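Local coordinates for protein beta-catenin homolog sys-1 (Caenorhabditis elegans, PDB 3C2G) that coregulates transcription in the Wnt signalling asymmetry pathway of the nematode as a beta-catenin, binding the TCF factor POP-1 directly through its armadillo domain, at residues A[362-367]-A[428-433]; A[33-38]-A[85-90]. One frame throughout, in Å; residues are numbered along the deposited sequence.

Interaction 1 of 2, residues A[362-367]-A[428-433]; sequences IAIRSN and KQQVCK
The carbonyl O of I364, at the C-terminal end of helix 357-365, is met by two N-H groups. The backbone N of N367 binds it at 2.9 Å from I364 O, and from across the contact NE2 of Q430 adds a weak but fairly straight hydrogen bond to I364 O, 3.5 Å long with an N-H...O angle of 166°. The first donor belongs to a Schellman motif: N367, with positive phi, is the C-prime residue that ends the helix, and asparagine suits the place because it tolerates this backbone conformation better than most residues with a side chain. The other half of the amide, Q430 OE1, lies 3.3 Å from the backbone C of N367, and its hydrogen-bond partner is the backbone N of F370, in the first turn of helix 368-377. NE2 has a further weak bond to N426 OD1. Q430 thus works with both ends, donor toward the helix that finishes and acceptor toward the one that starts.

The chain of Q430 leaves with CG anti to its carbonyl carbon (chi1 -69°) and runs extended beyond, which carries the amide across to the end of helix 357-365 from a CA 7.6 Å from the CA of N367. The amides of N367 and Q430 are turned 47° against each other, N367 OD1 standing 3.6 Å from Q430 NE2, while CG2 of buried I364 comes obliquely to within 4.2 Å of Q430 NE2. With an alanine here, the N of F370 would probably lose its side-chain acceptor and the O of I364 its second, weak donor. The contact joins helix 425-432 to the bend between helices 357-365 and 368-377; I369 also touches Q430, and helix 325-335 packs against I362 and S366.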
ATOM      1  N   ILE A 362       7.466   5.625 -24.104  1.00 31.23           N
ATOM      2  CA  ILE A 362       6.613   6.744 -23.705  1.00 30.55           C
ATOM      3  C   ILE A 362       7.322   7.589 -22.642  1.00 30.11           C
ATOM      4  O   ILE A 362       7.467   8.804 -22.785  1.00 29.27           O
ATOM      5  CB  ILE A 362       5.226   6.258 -23.239  1.00 30.79           C
ATOM      6  CG1 ILE A 362       4.465   5.686 -24.444  1.00 30.92           C
ATOM      7  CG2 ILE A 362       4.444   7.392 -22.567  1.00 28.48           C
ATOM      8  CD1 ILE A 362       3.409   4.640 -24.104  1.00 29.23           C
ATOM      9  N   ALA A 363       7.791   6.924 -21.595  1.00 30.49           N
ATOM     10  CA  ALA A 363       8.505   7.592 -20.526  1.00 30.88           C
ATOM     11  C   ALA A 363       9.681   8.452 -21.040  1.00 31.68           C
ATOM     12  O   ALA A 363       9.797   9.633 -20.703  1.00 31.19           O
ATOM     13  CB  ALA A 363       8.957   6.572 -19.505  1.00 30.05           C
ATOM     14  N   ILE A 364      10.534   7.872 -21.881  1.00 33.39           N
ATOM     15  CA  ILE A 364      11.683   8.614 -22.425  1.00 34.69           C
ATOM     16  C   ILE A 364      11.276   9.878 -23.186  1.00 34.74           C
ATOM     17  O   ILE A 364      11.881  10.930 -23.000  1.00 35.64           O
ATOM     18  CB  ILE A 364      12.577   7.695 -23.290  1.00 35.85           C
ATOM     19  CG1 ILE A 364      13.387   6.764 -22.390  1.00 35.22           C
ATOM     20  CG2 ILE A 364      13.514   8.497 -24.196  1.00 36.23           C
ATOM     21  CD1 ILE A 364      13.819   5.523 -23.099  1.00 36.33           C
ATOM     22  N   ARG A 365      10.238   9.790 -24.012  1.00 35.38           N
ATOM     23  CA  ARG A 365       9.765  10.951 -24.768  1.00 36.51           C
ATOM     24  C   ARG A 365       9.174  12.026 -23.868  1.00 36.54           C
ATOM     25  O   ARG A 365       9.055  13.186 -24.271  1.00 37.32           O
ATOM     26  CB  ARG A 365       8.753  10.552 -25.842  1.00 35.72           C
ATOM     27  CG  ARG A 365       9.360   9.837 -27.036  1.00 38.65           C
ATOM     28  CD  ARG A 365       8.373   9.720 -28.208  1.00 40.22           C
ATOM     29  NE  ARG A 365       7.454   8.586 -28.069  1.00 47.79           N
ATOM     30  CZ  ARG A 365       6.208   8.678 -27.598  1.00 51.20           C
ATOM     31  NH1 ARG A 365       5.719   9.856 -27.220  1.00 50.40           N
ATOM     32  NH2 ARG A 365       5.448   7.587 -27.502  1.00 52.72           N
ATOM     33  N   SER A 366       8.798  11.659 -22.650  1.00 36.15           N
ATOM     34  CA  SER A 366       8.328  12.667 -21.712  1.00 36.53           C
ATOM     35  C   SER A 366       9.404  13.037 -20.697  1.00 35.72           C
ATOM     36  O   SER A 366       9.106  13.648 -19.664  1.00 35.59           O
ATOM     37  CB  SER A 366       7.042  12.208 -21.029  1.00 37.17           C
ATOM     38  OG  SER A 366       6.108  11.779 -22.015  1.00 42.38           O
ATOM     39  N   ASN A 367      10.650  12.673 -21.002  1.00 34.70           N
ATOM     40  CA  ASN A 367      11.804  13.045 -20.184  1.00 34.66           C
ATOM     41  C   ASN A 367      11.870  12.357 -18.827  1.00 33.51           C
ATOM     42  O   ASN A 367      12.401  12.914 -17.872  1.00 33.26           O
ATOM     43  CB  ASN A 367      11.889  14.575 -20.003  1.00 34.89           C
ATOM     44  CG  ASN A 367      12.674  15.259 -21.123  1.00 39.89           C
ATOM     45  OD1 ASN A 367      12.906  14.677 -22.191  1.00 43.83           O
ATOM     46  ND2 ASN A 367      13.092  16.499 -20.878  1.00 43.14           N
ATOM     47  N   LYS A 428      20.506   9.780 -24.634  1.00 41.10           N
ATOM     48  CA  LYS A 428      21.914   9.917 -24.255  1.00 41.25           C
ATOM     49  C   LYS A 428      22.138  11.053 -23.275  1.00 40.76           C
ATOM     50  O   LYS A 428      22.814  10.856 -22.268  1.00 40.88           O
ATOM     51  CB  LYS A 428      22.839  10.073 -25.474  1.00 41.21           C
ATOM     52  CG  LYS A 428      23.195   8.783 -26.214  1.00 41.75           C
ATOM     53  CD  LYS A 428      23.822   9.133 -27.566  1.00 43.49           C
ATOM     54  CE  LYS A 428      24.704   8.014 -28.140  1.00 48.56           C
ATOM     55  NZ  LYS A 428      23.968   7.074 -29.057  1.00 51.11           N
ATOM     56  N   GLN A 429      21.569  12.230 -23.540  1.00 40.32           N
ATOM     57  CA  GLN A 429      21.799  13.364 -22.636  1.00 41.15           C
ATOM     58  C   GLN A 429      21.140  13.155 -21.265  1.00 39.36           C
ATOM     59  O   GLN A 429      21.668  13.589 -20.245  1.00 39.46           O
ATOM     60  CB  GLN A 429      21.439  14.733 -23.261  1.00 40.59           C
ATOM     61  CG  GLN A 429      19.980  14.946 -23.668  1.00 43.11           C
ATOM     62  CD  GLN A 429      19.581  16.436 -23.731  1.00 45.04           C
ATOM     63  OE1 GLN A 429      20.269  17.270 -24.343  1.00 49.27           O
ATOM     64  NE2 GLN A 429      18.453  16.767 -23.103  1.00 50.31           N
ATOM     65  N   GLN A 430      20.006  12.470 -21.249  1.00 37.83           N
ATOM     66  CA  GLN A 430      19.326  12.158 -19.995  1.00 37.37           C
ATOM     67  C   GLN A 430      20.170  11.190 -19.152  1.00 35.73           C
ATOM     68  O   GLN A 430      20.490  11.469 -18.000  1.00 34.96           O
ATOM     69  CB  GLN A 430      17.912  11.606 -20.258  1.00 37.42           C
ATOM     70  CG  GLN A 430      16.892  12.622 -20.832  1.00 37.14           C
ATOM     71  CD  GLN A 430      15.518  11.995 -21.088  1.00 39.16           C
ATOM     72  OE1 GLN A 430      14.794  11.635 -20.152  1.00 41.38           O
ATOM     73  NE2 GLN A 430      15.160  11.848 -22.361  1.00 42.67           N
ATOM     74  N   VAL A 431      20.577  10.074 -19.744  1.00 34.67           N
ATOM     75  CA  VAL A 431      21.381   9.098 -19.023  1.00 33.39           C
ATOM     76  C   VAL A 431      22.723   9.669 -18.544  1.00 34.21           C
ATOM     77  O   VAL A 431      23.190   9.325 -17.455  1.00 34.32           O
ATOM     78  CB  VAL A 431      21.584   7.831 -19.856  1.00 32.89           C
ATOM     79  CG1 VAL A 431      22.563   6.877 -19.184  1.00 31.05           C
ATOM     80  CG2 VAL A 431      20.239   7.141 -20.093  1.00 31.97           C
ATOM     81  N   CYS A 432      23.332  10.549 -19.336  1.00 34.09           N
ATOM     82  CA  CYS A 432      24.675  11.057 -19.021  1.00 34.45           C
ATOM     83  C   CYS A 432      24.683  12.045 -17.870  1.00 33.85           C
ATOM     84  O   CYS A 432      25.712  12.278 -17.245  1.00 33.87           O
ATOM     85  CB  CYS A 432      25.321  11.690 -20.255  1.00 35.10           C
ATOM     86  SG  CYS A 432      25.879  10.473 -21.465  1.00 39.55           S
ATOM     87  N   LYS A 433      23.535  12.637 -17.591  1.00 33.97           N
ATOM     88  CA  LYS A 433      23.386  13.457 -16.394  1.00 34.48           C
ATOM     89  C   LYS A 433      23.772  12.691 -15.121  1.00 33.87           C
ATOM     90  O   LYS A 433      24.267  13.290 -14.167  1.00 33.97           O
ATOM     91  CB  LYS A 433      21.953  13.966 -16.279  1.00 34.95           C
ATOM     92  CG  LYS A 433      21.630  15.097 -17.231  1.00 38.12           C
ATOM     93  CD  LYS A 433      20.617  16.047 -16.605  1.00 45.10           C
ATOM     94  CE  LYS A 433      21.292  17.089 -15.714  1.00 47.80           C
ATOM     95  NZ  LYS A 433      22.004  18.126 -16.526  1.00 49.63           N
TER

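Interaction 2 of 2, residues A[33-38]-A[85-90]; sequences WIRQDK and LRRFTF
R35 and R87 mark the closest approach of the two helical backbones, their CA atoms 8.5 Å apart, near the C-terminal ends of helices 20-37 and 71-90. No hydrogen bond crosses between the segments; side chains alone make the contact. The CD of R35 lies over one face of the R87 guanidinium, toward its rim, with CD 3.5 Å from R87 CZ. CG of R35 follows at 3.9 Å from the same CZ, so the aliphatic part of one arginine packs on the flat end of the other. R87 suits its place because a guanidinium face is poorly hydrated and accepts methylene groups, while NH1 forms a salt bridge with D83, one turn back on the same helix.

The two guanidinium planes stand 75° apart, and R87 NH2 comes near the edge of the R35 group, not over its face. A distance of 4.3 Å from R35 NH1 to R87 NH2 sets like charges close together; D83 probably offsets part of that cost, although it also pairs with R86, so that its charge is spread over two arginines. The bends in R35 at chi2 (-133°) and chi3 (-62°) carry its charged end past the R87 group while CG and CD stay against it, and arginine fits this exposed position by pairing a greasy stem with a soluble tip.

Deeper in, I34 CD1 approaches F88 CE1 at 4.3 Å, meeting the ring obliquely. Both are buried, and a branched aliphatic next to an aromatic fills the interior side of the helix pair as the arginines cover its outer side. Helix 47-62 lies against this apolar layer, I54 touching both I34 and F88, while helix 3-13 packs on W33 and helix 134-150 meets R86 and T89.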
ATOM      1  N   TRP A  33     -37.504   8.667  29.821  1.00 50.25           N
ATOM      2  CA  TRP A  33     -36.883   8.176  31.048  1.00 51.15           C
ATOM      3  C   TRP A  33     -35.379   7.969  30.895  1.00 52.38           C
ATOM      4  O   TRP A  33     -34.601   8.411  31.740  1.00 51.97           O
ATOM      5  CB  TRP A  33     -37.565   6.883  31.505  1.00 50.71           C
ATOM      6  CG  TRP A  33     -36.904   6.190  32.664  1.00 49.58           C
ATOM      7  CD1 TRP A  33     -36.742   6.674  33.929  1.00 49.85           C
ATOM      8  CD2 TRP A  33     -36.336   4.878  32.661  1.00 49.84           C
ATOM      9  NE1 TRP A  33     -36.096   5.748  34.717  1.00 49.56           N
ATOM     10  CE2 TRP A  33     -35.838   4.634  33.964  1.00 49.95           C
ATOM     11  CE3 TRP A  33     -36.190   3.884  31.685  1.00 49.01           C
ATOM     12  CZ2 TRP A  33     -35.208   3.438  34.314  1.00 50.13           C
ATOM     13  CZ3 TRP A  33     -35.565   2.694  32.032  1.00 49.88           C
ATOM     14  CH2 TRP A  33     -35.080   2.481  33.338  1.00 50.04           C
ATOM     15  N   ILE A  34     -34.990   7.301  29.807  1.00 54.36           N
ATOM     16  CA  ILE A  34     -33.584   7.017  29.507  1.00 56.17           C
ATOM     17  C   ILE A  34     -32.786   8.298  29.260  1.00 57.90           C
ATOM     18  O   ILE A  34     -31.722   8.489  29.847  1.00 57.61           O
ATOM     19  CB  ILE A  34     -33.448   6.019  28.321  1.00 55.85           C
ATOM     20  CG1 ILE A  34     -33.966   4.639  28.744  1.00 55.08           C
ATOM     21  CG2 ILE A  34     -31.999   5.922  27.840  1.00 54.85           C
ATOM     22  CD1 ILE A  34     -34.238   3.684  27.609  1.00 53.97           C
ATOM     23  N   ARG A  35     -33.318   9.172  28.409  1.00 60.75           N
ATOM     24  CA  ARG A  35     -32.689  10.461  28.119  1.00 63.81           C
ATOM     25  C   ARG A  35     -32.365  11.239  29.388  1.00 65.53           C
ATOM     26  O   ARG A  35     -31.296  11.845  29.494  1.00 65.57           O
ATOM     27  CB  ARG A  35     -33.591  11.320  27.231  1.00 64.19           C
ATOM     28  CG  ARG A  35     -33.630  10.905  25.775  1.00 66.64           C
ATOM     29  CD  ARG A  35     -33.453  12.114  24.859  1.00 70.80           C
ATOM     30  NE  ARG A  35     -34.510  13.117  24.999  1.00 72.83           N
ATOM     31  CZ  ARG A  35     -34.367  14.402  24.685  1.00 73.92           C
ATOM     32  NH1 ARG A  35     -33.206  14.857  24.224  1.00 73.51           N
ATOM     33  NH2 ARG A  35     -35.383  15.240  24.844  1.00 74.61           N
ATOM     34  N   GLN A  36     -33.292  11.199  30.348  1.00 67.55           N
ATOM     35  CA  GLN A  36     -33.231  12.030  31.548  1.00 69.40           C
ATOM     36  C   GLN A  36     -32.461  11.407  32.718  1.00 70.08           C
ATOM     37  O   GLN A  36     -31.581  12.052  33.289  1.00 70.29           O
ATOM     38  CB  GLN A  36     -34.649  12.410  31.986  1.00 69.85           C
ATOM     39  CG  GLN A  36     -34.714  13.307  33.219  1.00 72.44           C
ATOM     40  CD  GLN A  36     -36.057  13.231  33.924  1.00 74.72           C
ATOM     41  OE1 GLN A  36     -37.111  13.407  33.305  1.00 74.80           O
ATOM     42  NE2 GLN A  36     -36.025  12.968  35.230  1.00 74.79           N
ATOM     43  N   ASP A  37     -32.797  10.165  33.069  1.00 71.12           N
ATOM     44  CA  ASP A  37     -32.222   9.489  34.241  1.00 71.96           C
ATOM     45  C   ASP A  37     -30.885   8.802  33.958  1.00 72.65           C
ATOM     46  O   ASP A  37     -30.021   8.724  34.838  1.00 72.80           O
ATOM     47  CB  ASP A  37     -33.217   8.478  34.824  1.00 71.84           C
ATOM     48  N   LYS A  38     -30.729   8.301  32.732  1.00 73.51           N
ATOM     49  CA  LYS A  38     -29.504   7.616  32.285  1.00 74.17           C
ATOM     50  C   LYS A  38     -29.187   6.356  33.112  1.00 73.98           C
ATOM     51  O   LYS A  38     -28.018   6.018  33.323  1.00 74.34           O
ATOM     52  CB  LYS A  38     -28.309   8.593  32.230  1.00 74.25           C
ATOM     53  CG  LYS A  38     -28.456   9.700  31.177  1.00 74.66           C
ATOM     54  CD  LYS A  38     -27.417  10.815  31.342  1.00 75.08           C
ATOM     55  CE  LYS A  38     -27.972  12.031  32.110  1.00 76.43           C
ATOM     56  NZ  LYS A  38     -28.085  11.817  33.584  1.00 75.14           N
ATOM     57  N   LEU A  85     -31.919   2.601  21.104  1.00 35.29           N
ATOM     58  CA  LEU A  85     -30.871   1.683  20.671  1.00 35.74           C
ATOM     59  C   LEU A  85     -29.545   2.396  20.414  1.00 35.88           C
ATOM     60  O   LEU A  85     -28.498   1.926  20.853  1.00 35.22           O
ATOM     61  CB  LEU A  85     -31.314   0.901  19.433  1.00 35.58           C
ATOM     62  CG  LEU A  85     -30.325  -0.093  18.822  1.00 37.55           C
ATOM     63  CD1 LEU A  85     -29.806  -1.144  19.827  1.00 36.98           C
ATOM     64  CD2 LEU A  85     -30.990  -0.762  17.639  1.00 39.64           C
ATOM     65  N   ARG A  86     -29.602   3.531  19.720  1.00 36.66           N
ATOM     66  CA  ARG A  86     -28.411   4.319  19.450  1.00 38.77           C
ATOM     67  C   ARG A  86     -27.711   4.692  20.744  1.00 39.87           C
ATOM     68  O   ARG A  86     -26.495   4.558  20.862  1.00 39.04           O
ATOM     69  CB  ARG A  86     -28.752   5.577  18.650  1.00 39.22           C
ATOM     70  CG  ARG A  86     -27.540   6.448  18.307  1.00 39.97           C
ATOM     71  CD  ARG A  86     -27.886   7.605  17.374  1.00 38.99           C
ATOM     72  NE  ARG A  86     -28.779   8.551  18.031  1.00 42.45           N
ATOM     73  CZ  ARG A  86     -28.377   9.538  18.825  1.00 43.87           C
ATOM     74  NH1 ARG A  86     -27.080   9.718  19.060  1.00 42.77           N
ATOM     75  NH2 ARG A  86     -29.278  10.339  19.390  1.00 43.30           N
ATOM     76  N   ARG A  87     -28.495   5.132  21.721  1.00 41.70           N
ATOM     77  CA  ARG A  87     -27.957   5.551  23.005  1.00 43.75           C
ATOM     78  C   ARG A  87     -27.260   4.415  23.753  1.00 44.34           C
ATOM     79  O   ARG A  87     -26.216   4.626  24.383  1.00 44.44           O
ATOM     80  CB  ARG A  87     -29.046   6.228  23.837  1.00 43.96           C
ATOM     81  CG  ARG A  87     -29.421   7.594  23.258  1.00 45.36           C
ATOM     82  CD  ARG A  87     -30.593   8.268  23.957  1.00 45.44           C
ATOM     83  NE  ARG A  87     -30.236   9.661  24.230  1.00 50.73           N
ATOM     84  CZ  ARG A  87     -30.539  10.692  23.449  1.00 49.81           C
ATOM     85  NH1 ARG A  87     -31.247  10.517  22.345  1.00 49.87           N
ATOM     86  NH2 ARG A  87     -30.138  11.905  23.788  1.00 52.77           N
ATOM     87  N   PHE A  88     -27.811   3.209  23.634  1.00 44.90           N
ATOM     88  CA  PHE A  88     -27.188   2.000  24.176  1.00 46.70           C
ATOM     89  C   PHE A  88     -25.806   1.710  23.597  1.00 47.14           C
ATOM     90  O   PHE A  88     -25.021   0.981  24.197  1.00 47.61           O
ATOM     91  CB  PHE A  88     -28.074   0.781  23.904  1.00 47.19           C
ATOM     92  CG  PHE A  88     -29.214   0.625  24.863  1.00 49.03           C
ATOM     93  CD1 PHE A  88     -29.617   1.678  25.681  1.00 49.01           C
ATOM     94  CD2 PHE A  88     -29.906  -0.584  24.931  1.00 51.02           C
ATOM     95  CE1 PHE A  88     -30.672   1.526  26.561  1.00 50.44           C
ATOM     96  CE2 PHE A  88     -30.975  -0.749  25.814  1.00 51.15           C
ATOM     97  CZ  PHE A  88     -31.358   0.309  26.632  1.00 50.44           C
ATOM     98  N   THR A  89     -25.514   2.257  22.425  1.00 47.66           N
ATOM     99  CA  THR A  89     -24.256   1.945  21.755  1.00 48.06           C
ATOM    100  C   THR A  89     -23.124   2.925  22.083  1.00 48.87           C
ATOM    101  O   THR A  89     -21.961   2.648  21.778  1.00 49.45           O
ATOM    102  CB  THR A  89     -24.430   1.806  20.227  1.00 47.76           C
ATOM    103  OG1 THR A  89     -24.957   3.021  19.693  1.00 47.63           O
ATOM    104  CG2 THR A  89     -25.373   0.656  19.897  1.00 46.62           C
ATOM    105  N   PHE A  90     -23.446   4.055  22.709  1.00 48.86           N
ATOM    106  CA  PHE A  90     -22.395   4.986  23.126  1.00 49.03           C
ATOM    107  C   PHE A  90     -22.402   5.364  24.603  1.00 49.55           C
ATOM    108  O   PHE A  90     -21.397   5.858  25.109  1.00 49.87           O
ATOM    109  CB  PHE A  90     -22.346   6.242  22.238  1.00 48.58           C
ATOM    110  CG  PHE A  90     -23.509   7.178  22.417  1.00 47.24           C
ATOM    111  CD1 PHE A  90     -23.570   8.042  23.507  1.00 46.66           C
ATOM    112  CD2 PHE A  90     -24.522   7.228  21.468  1.00 46.58           C
ATOM    113  CE1 PHE A  90     -24.641   8.919  23.667  1.00 46.27           C
ATOM    114  CE2 PHE A  90     -25.592   8.106  21.615  1.00 47.31           C
ATOM    115  CZ  PHE A  90     -25.651   8.954  22.723  1.00 47.14           C
TER

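How the interactions relate
Interaction 2 comes first along the chain, near the N-terminus, and interaction 1 follows well after it, the two in series. Their centres are 66 Å apart and their nearest atoms about 51 Å, on opposite sides of the centre of the chain. They share no helix: 33-38 and 85-90 lie at the ends of helices 20-37 and 71-90, whereas 362-367 and 428-433 lie at the ends of helices 357-365 and 425-432. Both join the C-terminal part of one helix to another in the same all-helical armadillo domain, whose stacked helices form one elongated superhelix. Each therefore ties together only its own neighbourhood, and the long scaffold presented to partners such as POP-1 is built from many such local contacts.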